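Local structure of ESAT-6-like protein EsxO (Mycobacterium tuberculosis, 3OGI) at residues A[22-27]-A[59-64]. The protein is a secreted small helical protein of the WXG100 family, ESAT-6 subfamily, and probably works as a complex with a partner protein. Numbering follows the deposited sequence.
Sequences GLLEAE and RNFQVI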
loop_
_atom_site.group_PDB
_atom_site.type_symbol
_atom_site.label_atom_id
_atom_site.label_comp_id
_atom_site.label_asym_id
_atom_site.label_seq_id
_atom_site.Cartn_x
_atom_site.Cartn_y
_atom_site.Cartn_z
ATOM N N GLY A 22 11.025 3.807 -10.140
ATOM C CA GLY A 22 10.777 5.226 -10.000
ATOM C C GLY A 22 9.290 5.430 -9.823
ATOM O O GLY A 22 8.850 6.208 -8.982
ATOM N N LEU A 23 8.489 4.714 -10.600
ATOM C CA LEU A 23 7.059 4.874 -10.441
ATOM C C LEU A 23 6.592 4.354 -9.077
ATOM O O LEU A 23 5.719 4.961 -8.448
ATOM C CB LEU A 23 6.278 4.289 -11.624
ATOM C CG LEU A 23 6.627 5.081 -12.901
ATOM C CD1 LEU A 23 5.892 4.604 -14.145
ATOM C CD2 LEU A 23 6.357 6.556 -12.690
ATOM N N LEU A 24 7.208 3.278 -8.589
ATOM C CA LEU A 24 6.812 2.725 -7.296
ATOM C C LEU A 24 7.012 3.760 -6.205
ATOM O O LEU A 24 6.151 3.944 -5.349
ATOM C CB LEU A 24 7.565 1.435 -6.951
ATOM C CG LEU A 24 7.074 0.704 -5.684
ATOM C CD1 LEU A 24 5.601 0.362 -5.795
ATOM C CD2 LEU A 24 7.876 -0.550 -5.408
ATOM N N GLU A 25 8.138 4.459 -6.253
ATOM C CA GLU A 25 8.442 5.468 -5.246
ATOM C C GLU A 25 7.495 6.694 -5.303
ATOM O O GLU A 25 7.182 7.306 -4.258
ATOM C CB GLU A 25 9.916 5.882 -5.342
ATOM C CG GLU A 25 10.398 6.801 -4.220
ATOM C CD GLU A 25 10.136 6.257 -2.810
ATOM O OE1 GLU A 25 9.908 5.033 -2.648
ATOM O OE2 GLU A 25 10.171 7.072 -1.860
ATOM N N ALA A 26 7.043 7.062 -6.504
ATOM C CA ALA A 26 6.017 8.102 -6.588
ATOM C C ALA A 26 4.774 7.606 -5.852
ATOM O O ALA A 26 4.131 8.342 -5.103
ATOM C CB ALA A 26 5.683 8.467 -8.047
ATOM N N GLU A 27 4.456 6.339 -6.042
ATOM C CA GLU A 27 3.281 5.799 -5.379
ATOM C C GLU A 27 3.431 5.793 -3.845
ATOM O O GLU A 27 2.499 6.100 -3.115
ATOM C CB GLU A 27 2.945 4.398 -5.904
ATOM C CG GLU A 27 1.833 3.740 -5.091
ATOM C CD GLU A 27 0.546 4.563 -5.051
ATOM O OE1 GLU A 27 0.456 5.590 -5.754
ATOM O OE2 GLU A 27 -0.379 4.186 -4.304
ATOM N N ARG A 59 10.440 1.076 4.972
ATOM C CA ARG A 59 11.401 -0.024 4.909
ATOM C C ARG A 59 11.144 -0.901 3.711
ATOM O O ARG A 59 12.074 -1.238 2.973
ATOM C CB ARG A 59 11.340 -0.896 6.165
ATOM C CG ARG A 59 11.869 -0.245 7.425
ATOM C CD ARG A 59 11.789 -1.207 8.615
ATOM N NE ARG A 59 11.938 -0.512 9.895
ATOM C CZ ARG A 59 13.101 -0.294 10.504
ATOM N NH1 ARG A 59 14.233 -0.717 9.952
ATOM N NH2 ARG A 59 13.136 0.348 11.668
ATOM N N ASN A 60 9.877 -1.273 3.526
ATOM C CA ASN A 60 9.514 -2.205 2.464
ATOM C C ASN A 60 9.705 -1.627 1.071
ATOM O O ASN A 60 10.239 -2.288 0.185
ATOM C CB ASN A 60 8.095 -2.715 2.658
ATOM C CG ASN A 60 7.971 -3.595 3.877
ATOM O OD1 ASN A 60 8.330 -4.772 3.847
ATOM N ND2 ASN A 60 7.478 -3.028 4.967
ATOM N N PHE A 61 9.279 -0.388 0.878
ATOM C CA PHE A 61 9.557 0.272 -0.379
ATOM C C PHE A 61 11.056 0.350 -0.571
ATOM O O PHE A 61 11.550 0.032 -1.640
ATOM C CB PHE A 61 8.943 1.658 -0.430
ATOM C CG PHE A 61 7.489 1.659 -0.806
ATOM C CD1 PHE A 61 7.104 1.555 -2.138
ATOM C CD2 PHE A 61 6.506 1.776 0.169
ATOM C CE1 PHE A 61 5.779 1.569 -2.490
ATOM C CE2 PHE A 61 5.178 1.793 -0.176
ATOM C CZ PHE A 61 4.811 1.686 -1.517
ATOM N N GLN A 62 11.791 0.744 0.464
ATOM C CA GLN A 62 13.237 0.849 0.321
ATOM C C GLN A 62 13.850 -0.485 -0.115
ATOM O O GLN A 62 14.735 -0.518 -0.976
ATOM C CB GLN A 62 13.901 1.390 1.588
ATOM C CG GLN A 62 15.355 1.818 1.390
ATOM C CD GLN A 62 15.567 2.627 0.101
ATOM O OE1 GLN A 62 16.543 2.413 -0.629
ATOM N NE2 GLN A 62 14.657 3.565 -0.177
ATOM N N VAL A 63 13.359 -1.586 0.446
ATOM C CA VAL A 63 13.841 -2.893 0.027
ATOM C C VAL A 63 13.575 -3.123 -1.454
ATOM O O VAL A 63 14.421 -3.643 -2.176
ATOM C CB VAL A 63 13.189 -4.032 0.811
ATOM C CG1 VAL A 63 13.388 -5.359 0.075
ATOM C CG2 VAL A 63 13.753 -4.105 2.198
ATOM N N ILE A 64 12.392 -2.746 -1.916
ATOM C CA ILE A 64 12.078 -2.968 -3.320
ATOM C C ILE A 64 12.999 -2.108 -4.166
ATOM O O ILE A 64 13.615 -2.596 -5.102
ATOM C CB ILE A 64 10.600 -2.665 -3.648
ATOM C CG1 ILE A 64 9.677 -3.659 -2.929
ATOM C CG2 ILE A 64 10.379 -2.689 -5.157
ATOM C CD1 ILE A 64 8.174 -3.316 -3.025
#
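L24 and E25 meet F61 and I64 where segments 22-27 and 59-64 run antiparallel, their axes 10.4 Å apart at closest and their directions 171° apart. This is the helical hairpin of the WXG100 fold: helix 14-37 and helix 51-66 lie side by side. E25 and F61 stand level, with CA atoms 7.2 Å apart. The contact is mostly apolar, and L24 reaches both F61 and I64. The CG of L24 lies anti to the backbone N (chi1 -173°), which carries it toward the other helix, to the edge of the F61 ring. From CG the two methyls diverge to different partners. CD1 comes to the ring edge, near the ring plane, 3.5 Å from F61 CE1. L24 CG also lies in that plane, 3.6 Å from F61 CD1. The other methyl, CD2, turns to I64, one helical turn beyond F61, and the two side chains cross at about a right angle. L24, F61 and I64 are all buried. The chain of another protein in the assembly covers this site too: it packs an apolar side chain on F61 and an aromatic one on I64. This is consistent with the paired helical hairpins of ESAT-6 family complexes. E25 closes the contact beside F61. Its chain bends at chi2, and the carboxylate stands 82° from the ring plane. OE1 only brushes F61 CB, at 4.2 Å. E25 OE1 is hydrogen-bonded to H28 ND1, in the same helix. The H28 ring in turn stacks with F61. On the I64 side, L24 CD2 rests 3.3 Å from I64 CG2 and 3.7 Å from I64 CD1.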